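Local coordinates for protein D-hydantoinase (PDB 1NFG) that probably catalyses, as a zinc-dependent amidohydrolase, the stereospecific opening of the cyclic amide bond in D-hydantoin derivatives, at residues 188-192 with 208-212; 89-93 with 104-108; 50-54 with 361-366. One frame throughout, in Å; residues are numbered along the deposited sequence.

Interaction 1: 188-192 with 208-212; sequences ADYLR and LSRPP
With chi1 at -65°, Leu191 sets CG opposite its own carbonyl carbon and beside its backbone N, and this carries CD1 across to Pro211. The CD1 branch stops 3.7 Å from Pro211 CD, the two side chains reaching toward each other, while Leu191 CB rests 3.3 Å from Ser209 O. Arg192 starts out in the same way, but its chain bends at chi3 (74°). The side chains of Arg192 and Arg210 run side by side, pointing the same way, with their guanidinium planes 68° apart. Arg210 NH1 sits over one face of the Arg192 guanidinium, and Ser209 OG lies near its plane at the edge. The helix of residues 188-192 and the loop segment 208-212 both belong to the helical excursion between barrel strands 178-180 and 233-235 of this TIM-barrel hydrolase, and the contact folds helix 185-197 against the loop that leads from helix 204-208 into helix 212-229. On the helix, Ala188 CA makes a CA-H...O contact of 3.5 Å with Ser209 O, and Ala188 CB covers one face of the Arg210 guanidinium, 4.0 Å from NH1. Like charges come close here, with Arg192 NE 4.1 Å from Arg210 NH1, but Arg210 NH2 forms a salt bridge with Glu183, which probably offsets part of the positive charge. The Arg210 side chain also approaches Tyr153 and Thr286, which by similarity bind substrate, and lies about 8 Å from a zinc ion. Ser209 OG is hydrogen-bonded to the backbone carbonyls of Tyr205 and His206 in the preceding helix. Leu191 and Pro211 also pack on Ile228 of the second subunit.

Interaction 2: 89-93 with 104-108; sequences VDFCQ and VAKWD
Trp107 and Asp90 share the hydrogen bond of this contact: the indole NE1 donates to Asp90 OD2 over 2.9 Å, with an N-H...O angle of 164°. The acceptor lies almost in the ring plane and offers its anti lone pair, the one turned away from OD1, and the carboxylate is nearly coplanar with the indole. Asp90 OD1 in turn accepts from Val60 N and Thr58 OG1, so both oxygens are occupied and the rotation of the carboxylate is fixed from two directions. Such a bond satisfies the indole N-H in a buried setting.

Other contacts are made over the ring. Cys92 CA stands 3.6 Å from the centroid of the five-membered ring, close to its normal, in a CH-pi contact. Further along the same face, Gln93 N approaches CH2 of Trp107 to 3.4 Å, so this part of the strand backbone passes over one face of the indole. Phe91 O comes to 3.3 Å from Trp107 CZ2, at a slant.

Sulfur and apolar contacts add to these. With chi1 at 173°, Cys92 swings SG opposite its backbone N and into the angle between helix and ring. There it makes an oblique sulfur-aromatic contact, 4.2 Å from the centroid of the five-membered ring of Trp107, and touches Val104 CG2 at 4.4 Å.

Strand 85-93 and helix 100-111, with strand 118-124, form a beta-alpha-beta unit of the TIM barrel, the two short segments running at 128° to each other. Trp107 bridges helix and strands by also meeting Tyr121 edge to face, whereas Phe91, whose CB leaves the strand away from the helix, has its ring against the zinc ligands His57 (edge to face) and His59.

Interaction 3: 50-54 with 361-366; sequences FPGGI and FVELVA
Ala366, Val362 and Phe50 bury the most surface where helix 358-372 packs against strand 48-58. The strand joins two parts of the fold: it pairs with strands 8-12 and 390-400 of the beta-rich part outside the barrel, and with strand 85-93 of the TIM barrel itself. It is interrupted at Gly52, and the contact extends on both sides of that residue.

Phe50 projects its ring toward the helix, where Phe361 CE2 lies over one face, 3.8 Å from Phe50 CE2. The two rings are turned 54° to each other with centroids 5.3 Å apart. The Phe50 ring also meets Tyr48 and Trp393, which makes it part of a wider aromatic group.

Val362 splits its two branches between neighbouring residues of the strand. Chi1 of 177° sends CG1 opposite the backbone N, to 3.6 Å from Pro51 CD, while CG2 goes to the Phe50 ring, 3.5 Å from CD1. One valine thus fills the corner between the proline and phenylalanine rings, and it touches Val11 of strand 8-12 as well.

Ala366 occupies the other end, by the glycines. Its CB comes within 3.3 Å of Gly52 O, and its carbonyl O is met by Ile54 CD1. Gly53 has no side chain, and its CA itself meets the helix, 4.1 Å from Ala366 CB; Gly53 at the same time pairs with backbone atoms of Gly84, Thr86 and Thr87.

The helix widens into a pi-type turn at 363-366, and Val365 O of that turn faces the strand. Ile54 N donates to Val365 O across 3.0 Å, nearly straight at 172°, with the N-H arriving in the carbonyl plane.

In the fold
From the N terminus, interaction 3 opens first, on strand 48-58, and closes only at helix 358-372, so its loop of 306 residues spans most of the barrel. Both other contacts fall inside that span. Interaction 2 follows within the next 60 residues and closes a short loop of 10 residues between strand 85-93 and helix 100-111. Interaction 1 comes later, in series with it, closing 15 residues among the helices after strand 178-180. Interactions 2 and 3 involve neighbouring strands, 85-93 and 48-58, and approach to about 5 Å between nearest atoms. Interaction 1 lies on the opposite side of the chain's centre from interaction 3, where it also touches a second subunit.

Interaction 1: 188-192 with 208-212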
loop_
_atom_site.group_PDB
_atom_site.type_symbol
_atom_site.label_atom_id
_atom_site.label_comp_id
_atom_site.label_asym_id
_atom_site.label_seq_id
_atom_site.Cartn_x
_atom_site.Cartn_y
_atom_site.Cartn_z
ATOM N N ALA A 188 20.656 9.316 -11.053
ATOM C CA ALA A 188 20.909 9.030 -12.462
ATOM C C ALA A 188 22.390 9.227 -12.802
ATOM O O ALA A 188 23.017 8.349 -13.395
ATOM C CB ALA A 188 20.049 9.921 -13.343
ATOM N N ASP A 189 22.946 10.375 -12.428
ATOM C CA ASP A 189 24.350 10.648 -12.705
ATOM C C ASP A 189 25.239 9.527 -12.202
ATOM O O ASP A 189 26.121 9.058 -12.925
ATOM C CB ASP A 189 24.785 11.967 -12.072
ATOM C CG ASP A 189 24.218 13.166 -12.797
ATOM O OD1 ASP A 189 24.107 13.096 -14.044
ATOM O OD2 ASP A 189 23.895 14.176 -12.126
ATOM N N TYR A 190 25.002 9.097 -10.963
ATOM C CA TYR A 190 25.772 8.012 -10.357
ATOM C C TYR A 190 25.780 6.781 -11.262
ATOM O O TYR A 190 26.835 6.213 -11.551
ATOM C CB TYR A 190 25.168 7.641 -9.004
ATOM C CG TYR A 190 25.739 6.378 -8.394
ATOM C CD1 TYR A 190 26.908 6.407 -7.635
ATOM C CD2 TYR A 190 25.108 5.144 -8.585
ATOM C CE1 TYR A 190 27.439 5.238 -7.079
ATOM C CE2 TYR A 190 25.628 3.971 -8.037
ATOM C CZ TYR A 190 26.794 4.022 -7.284
ATOM O OH TYR A 190 27.305 2.863 -6.743
ATOM N N LEU A 191 24.599 6.371 -11.710
ATOM C CA LEU A 191 24.494 5.203 -12.568
ATOM C C LEU A 191 25.040 5.458 -13.964
ATOM O O LEU A 191 25.685 4.588 -14.545
ATOM C CB LEU A 191 23.038 4.734 -12.645
ATOM C CG LEU A 191 22.444 4.213 -11.328
ATOM C CD1 LEU A 191 20.947 4.012 -11.470
ATOM C CD2 LEU A 191 23.124 2.907 -10.939
ATOM N N ARG A 192 24.791 6.647 -14.504
ATOM C CA ARG A 192 25.277 6.985 -15.840
ATOM C C ARG A 192 26.795 6.855 -15.892
ATOM O O ARG A 192 27.344 6.178 -16.757
ATOM C CB ARG A 192 24.887 8.418 -16.221
ATOM C CG ARG A 192 23.395 8.746 -16.076
ATOM C CD ARG A 192 23.087 10.150 -16.598
ATOM N NE ARG A 192 23.113 10.182 -18.060
ATOM C CZ ARG A 192 23.414 11.253 -18.787
ATOM N NH1 ARG A 192 23.722 12.401 -18.196
ATOM N NH2 ARG A 192 23.411 11.174 -20.110
ATOM N N LEU A 208 18.785 1.991 -18.449
ATOM C CA LEU A 208 19.283 1.347 -17.241
ATOM C C LEU A 208 19.900 2.343 -16.259
ATOM O O LEU A 208 19.877 2.115 -15.045
ATOM C CB LEU A 208 20.304 0.271 -17.607
ATOM C CG LEU A 208 19.796 -0.765 -18.618
ATOM C CD1 LEU A 208 20.894 -1.770 -18.924
ATOM C CD2 LEU A 208 18.565 -1.467 -18.069
ATOM N N SER A 209 20.438 3.446 -16.773
ATOM C CA SER A 209 21.058 4.442 -15.906
ATOM C C SER A 209 20.027 5.257 -15.138
ATOM O O SER A 209 20.368 6.002 -14.216
ATOM C CB SER A 209 21.975 5.376 -16.715
ATOM O OG SER A 209 21.261 6.148 -17.666
ATOM N N ARG A 210 18.763 5.126 -15.522
ATOM C CA ARG A 210 17.699 5.840 -14.833
ATOM C C ARG A 210 16.428 5.000 -14.763
ATOM O O ARG A 210 15.414 5.299 -15.397
ATOM C CB ARG A 210 17.450 7.210 -15.488
ATOM C CG ARG A 210 17.486 7.234 -16.998
ATOM C CD ARG A 210 17.999 8.576 -17.518
ATOM N NE ARG A 210 17.330 9.727 -16.913
ATOM C CZ ARG A 210 17.928 10.899 -16.696
ATOM N NH1 ARG A 210 19.199 11.067 -17.033
ATOM N NH2 ARG A 210 17.268 11.900 -16.135
ATOM N N PRO A 211 16.477 3.928 -13.959
ATOM C CA PRO A 211 15.380 2.985 -13.744
ATOM C C PRO A 211 14.223 3.615 -12.972
ATOM O O PRO A 211 14.370 4.677 -12.360
ATOM C CB PRO A 211 16.055 1.865 -12.964
ATOM C CG PRO A 211 17.007 2.625 -12.104
ATOM C CD PRO A 211 17.617 3.600 -13.082
ATOM N N PRO A 212 13.061 2.950 -12.980
ATOM C CA PRO A 212 11.845 3.404 -12.299
ATOM C C PRO A 212 12.039 4.040 -10.927
ATOM O O PRO A 212 11.374 5.023 -10.601
ATOM C CB PRO A 212 11.007 2.137 -12.233
ATOM C CG PRO A 212 11.337 1.478 -13.535
ATOM C CD PRO A 212 12.843 1.635 -13.614
#

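Interaction 2: 89-93 with 104-108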
loop_
_atom_site.group_PDB
_atom_site.type_symbol
_atom_site.label_atom_id
_atom_site.label_comp_id
_atom_site.label_asym_id
_atom_site.label_seq_id
_atom_site.Cartn_x
_atom_site.Cartn_y
_atom_site.Cartn_z
ATOM N N VAL A 89 0.775 24.244 -25.730
ATOM C CA VAL A 89 1.317 25.052 -24.651
ATOM C C VAL A 89 2.769 24.629 -24.594
ATOM O O VAL A 89 3.100 23.567 -24.077
ATOM C CB VAL A 89 0.600 24.794 -23.316
ATOM C CG1 VAL A 89 1.018 25.837 -22.296
ATOM C CG2 VAL A 89 -0.906 24.865 -23.519
ATOM N N ASP A 90 3.627 25.454 -25.182
ATOM C CA ASP A 90 5.053 25.178 -25.253
ATOM C C ASP A 90 5.742 25.607 -23.968
ATOM O O ASP A 90 5.242 26.465 -23.226
ATOM C CB ASP A 90 5.661 25.928 -26.438
ATOM C CG ASP A 90 6.940 25.291 -26.943
ATOM O OD1 ASP A 90 6.886 24.171 -27.488
ATOM O OD2 ASP A 90 8.006 25.916 -26.800
ATOM N N PHE A 91 6.887 24.989 -23.707
ATOM C CA PHE A 91 7.665 25.307 -22.522
ATOM C C PHE A 91 8.663 26.411 -22.835
ATOM O O PHE A 91 9.686 26.177 -23.479
ATOM C CB PHE A 91 8.397 24.057 -22.012
ATOM C CG PHE A 91 7.537 23.156 -21.172
ATOM C CD1 PHE A 91 7.210 23.510 -19.869
ATOM C CD2 PHE A 91 7.015 21.975 -21.698
ATOM C CE1 PHE A 91 6.373 22.706 -19.095
ATOM C CE2 PHE A 91 6.179 21.163 -20.936
ATOM C CZ PHE A 91 5.857 21.531 -19.630
ATOM N N CYS A 92 8.337 27.621 -22.393
ATOM C CA CYS A 92 9.206 28.772 -22.586
ATOM C C CYS A 92 10.368 28.575 -21.619
ATOM O O CYS A 92 10.180 28.575 -20.399
ATOM C CB CYS A 92 8.444 30.060 -22.257
ATOM S SG CYS A 92 9.447 31.566 -22.267
ATOM N N GLN A 93 11.567 28.410 -22.166
ATOM C CA GLN A 93 12.746 28.160 -21.342
ATOM C C GLN A 93 13.635 29.356 -21.012
ATOM O O GLN A 93 14.136 30.040 -21.904
ATOM C CB GLN A 93 13.600 27.073 -21.997
ATOM C CG GLN A 93 14.683 26.537 -21.084
ATOM C CD GLN A 93 15.431 25.377 -21.696
ATOM O OE1 GLN A 93 16.158 25.541 -22.675
ATOM N NE2 GLN A 93 15.250 24.190 -21.128
ATOM N N VAL A 104 10.283 35.155 -22.150
ATOM C CA VAL A 104 8.995 35.267 -22.806
ATOM C C VAL A 104 9.161 36.033 -24.112
ATOM O O VAL A 104 8.657 35.620 -25.164
ATOM C CB VAL A 104 7.997 36.015 -21.931
ATOM C CG1 VAL A 104 6.692 36.196 -22.688
ATOM C CG2 VAL A 104 7.784 35.256 -20.630
ATOM N N ALA A 105 9.868 37.157 -24.033
ATOM C CA ALA A 105 10.119 37.987 -25.208
ATOM C C ALA A 105 10.776 37.144 -26.295
ATOM O O ALA A 105 10.417 37.234 -27.469
ATOM C CB ALA A 105 11.023 39.159 -24.834
ATOM N N LYS A 106 11.745 36.324 -25.896
ATOM C CA LYS A 106 12.441 35.465 -26.845
ATOM C C LYS A 106 11.466 34.491 -27.495
ATOM O O LYS A 106 11.546 34.216 -28.701
ATOM C CB LYS A 106 13.547 34.687 -26.138
ATOM C CG LYS A 106 14.323 33.762 -27.053
ATOM C CD LYS A 106 15.474 33.118 -26.306
ATOM C CE LYS A 106 16.336 32.267 -27.228
ATOM N NZ LYS A 106 17.591 31.820 -26.541
ATOM N N TRP A 107 10.541 33.969 -26.690
ATOM C CA TRP A 107 9.555 33.029 -27.198
ATOM C C TRP A 107 8.630 33.731 -28.181
ATOM O O TRP A 107 8.388 33.220 -29.279
ATOM C CB TRP A 107 8.776 32.375 -26.039
ATOM C CG TRP A 107 9.026 30.894 -25.985
ATOM C CD1 TRP A 107 8.157 29.902 -26.337
ATOM C CD2 TRP A 107 10.285 30.250 -25.739
ATOM N NE1 TRP A 107 8.795 28.686 -26.344
ATOM C CE2 TRP A 107 10.103 28.869 -25.984
ATOM C CE3 TRP A 107 11.551 30.706 -25.348
ATOM C CZ2 TRP A 107 11.142 27.940 -25.853
ATOM C CZ3 TRP A 107 12.585 29.781 -25.219
ATOM C CH2 TRP A 107 12.371 28.414 -25.472
ATOM N N ASP A 108 8.129 34.905 -27.802
ATOM C CA ASP A 108 7.269 35.661 -28.703
ATOM C C ASP A 108 7.979 35.823 -30.051
ATOM O O ASP A 108 7.356 35.726 -31.111
ATOM C CB ASP A 108 6.951 37.037 -28.128
ATOM C CG ASP A 108 6.010 36.969 -26.944
ATOM O OD1 ASP A 108 5.084 36.119 -26.965
ATOM O OD2 ASP A 108 6.180 37.776 -25.998
#

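Interaction 3: 50-54 with 361-366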
loop_
_atom_site.group_PDB
_atom_site.type_symbol
_atom_site.label_atom_id
_atom_site.label_comp_id
_atom_site.label_asym_id
_atom_site.label_seq_id
_atom_site.Cartn_x
_atom_site.Cartn_y
_atom_site.Cartn_z
ATOM N N PHE A 50 -14.788 16.234 -33.710
ATOM C CA PHE A 50 -14.133 16.349 -32.401
ATOM C C PHE A 50 -13.612 17.749 -32.109
ATOM O O PHE A 50 -13.355 18.531 -33.027
ATOM C CB PHE A 50 -12.897 15.447 -32.317
ATOM C CG PHE A 50 -13.179 13.976 -32.319
ATOM C CD1 PHE A 50 -14.131 13.424 -31.466
ATOM C CD2 PHE A 50 -12.404 13.125 -33.102
ATOM C CE1 PHE A 50 -14.298 12.032 -31.389
ATOM C CE2 PHE A 50 -12.561 11.737 -33.033
ATOM C CZ PHE A 50 -13.510 11.188 -32.174
ATOM N N PRO A 51 -13.454 18.086 -30.818
ATOM C CA PRO A 51 -12.923 19.408 -30.472
ATOM C C PRO A 51 -11.453 19.321 -30.909
ATOM O O PRO A 51 -10.901 18.221 -30.993
ATOM C CB PRO A 51 -13.055 19.443 -28.952
ATOM C CG PRO A 51 -14.262 18.624 -28.699
ATOM C CD PRO A 51 -14.069 17.449 -29.639
ATOM N N GLY A 52 -10.812 20.446 -31.197
ATOM C CA GLY A 52 -9.418 20.383 -31.616
ATOM C C GLY A 52 -8.479 19.888 -30.524
ATOM O O GLY A 52 -8.641 20.231 -29.349
ATOM N N GLY A 53 -7.493 19.083 -30.909
ATOM C CA GLY A 53 -6.543 18.566 -29.941
ATOM C C GLY A 53 -5.797 19.664 -29.196
ATOM O O GLY A 53 -5.554 20.742 -29.735
ATOM N N ILE A 54 -5.432 19.392 -27.949
ATOM C CA ILE A 54 -4.710 20.361 -27.135
ATOM C C ILE A 54 -3.519 19.690 -26.463
ATOM O O ILE A 54 -3.686 18.929 -25.514
ATOM C CB ILE A 54 -5.624 20.960 -26.061
ATOM C CG1 ILE A 54 -6.764 21.734 -26.736
ATOM C CG2 ILE A 54 -4.820 21.860 -25.139
ATOM C CD1 ILE A 54 -7.752 22.336 -25.769
ATOM N N PHE A 361 -11.523 9.663 -25.029
ATOM C CA PHE A 361 -10.516 10.100 -25.982
ATOM C C PHE A 361 -10.504 11.629 -26.022
ATOM O O PHE A 361 -9.456 12.257 -25.872
ATOM C CB PHE A 361 -10.844 9.559 -27.367
ATOM C CG PHE A 361 -10.020 10.168 -28.466
ATOM C CD1 PHE A 361 -8.680 9.829 -28.623
ATOM C CD2 PHE A 361 -10.588 11.077 -29.354
ATOM C CE1 PHE A 361 -7.918 10.383 -29.653
ATOM C CE2 PHE A 361 -9.840 11.635 -30.382
ATOM C CZ PHE A 361 -8.500 11.287 -30.534
ATOM N N VAL A 362 -11.679 12.221 -26.218
ATOM C CA VAL A 362 -11.809 13.669 -26.272
ATOM C C VAL A 362 -11.427 14.310 -24.942
ATOM O O VAL A 362 -10.742 15.333 -24.911
ATOM C CB VAL A 362 -13.254 14.084 -26.651
ATOM C CG1 VAL A 362 -13.397 15.616 -26.631
ATOM C CG2 VAL A 362 -13.603 13.526 -28.031
ATOM N N GLU A 363 -11.870 13.715 -23.842
ATOM C CA GLU A 363 -11.544 14.246 -22.523
ATOM C C GLU A 363 -10.033 14.387 -22.353
ATOM O O GLU A 363 -9.528 15.448 -21.995
ATOM C CB GLU A 363 -12.086 13.322 -21.422
ATOM C CG GLU A 363 -11.507 13.615 -20.032
ATOM C CD GLU A 363 -11.843 12.550 -18.992
ATOM O OE1 GLU A 363 -11.988 11.362 -19.353
ATOM O OE2 GLU A 363 -11.944 12.901 -17.799
ATOM N N LEU A 364 -9.321 13.305 -22.625
ATOM C CA LEU A 364 -7.873 13.259 -22.472
ATOM C C LEU A 364 -7.100 14.057 -23.501
ATOM O O LEU A 364 -6.141 14.754 -23.178
ATOM C CB LEU A 364 -7.399 11.808 -22.540
ATOM C CG LEU A 364 -7.914 10.867 -21.459
ATOM C CD1 LEU A 364 -7.553 9.436 -21.813
ATOM C CD2 LEU A 364 -7.320 11.278 -20.123
ATOM N N VAL A 365 -7.520 13.930 -24.747
ATOM C CA VAL A 365 -6.866 14.587 -25.863
ATOM C C VAL A 365 -7.106 16.098 -25.970
ATOM O O VAL A 365 -6.315 16.811 -26.596
ATOM C CB VAL A 365 -7.281 13.852 -27.168
ATOM C CG1 VAL A 365 -7.520 14.814 -28.290
ATOM C CG2 VAL A 365 -6.223 12.845 -27.532
ATOM N N ALA A 366 -8.167 16.600 -25.339
ATOM C CA ALA A 366 -8.450 18.024 -25.440
ATOM C C ALA A 366 -9.204 18.714 -24.302
ATOM O O ALA A 366 -8.747 19.731 -23.781
ATOM C CB ALA A 366 -9.174 18.288 -26.748
#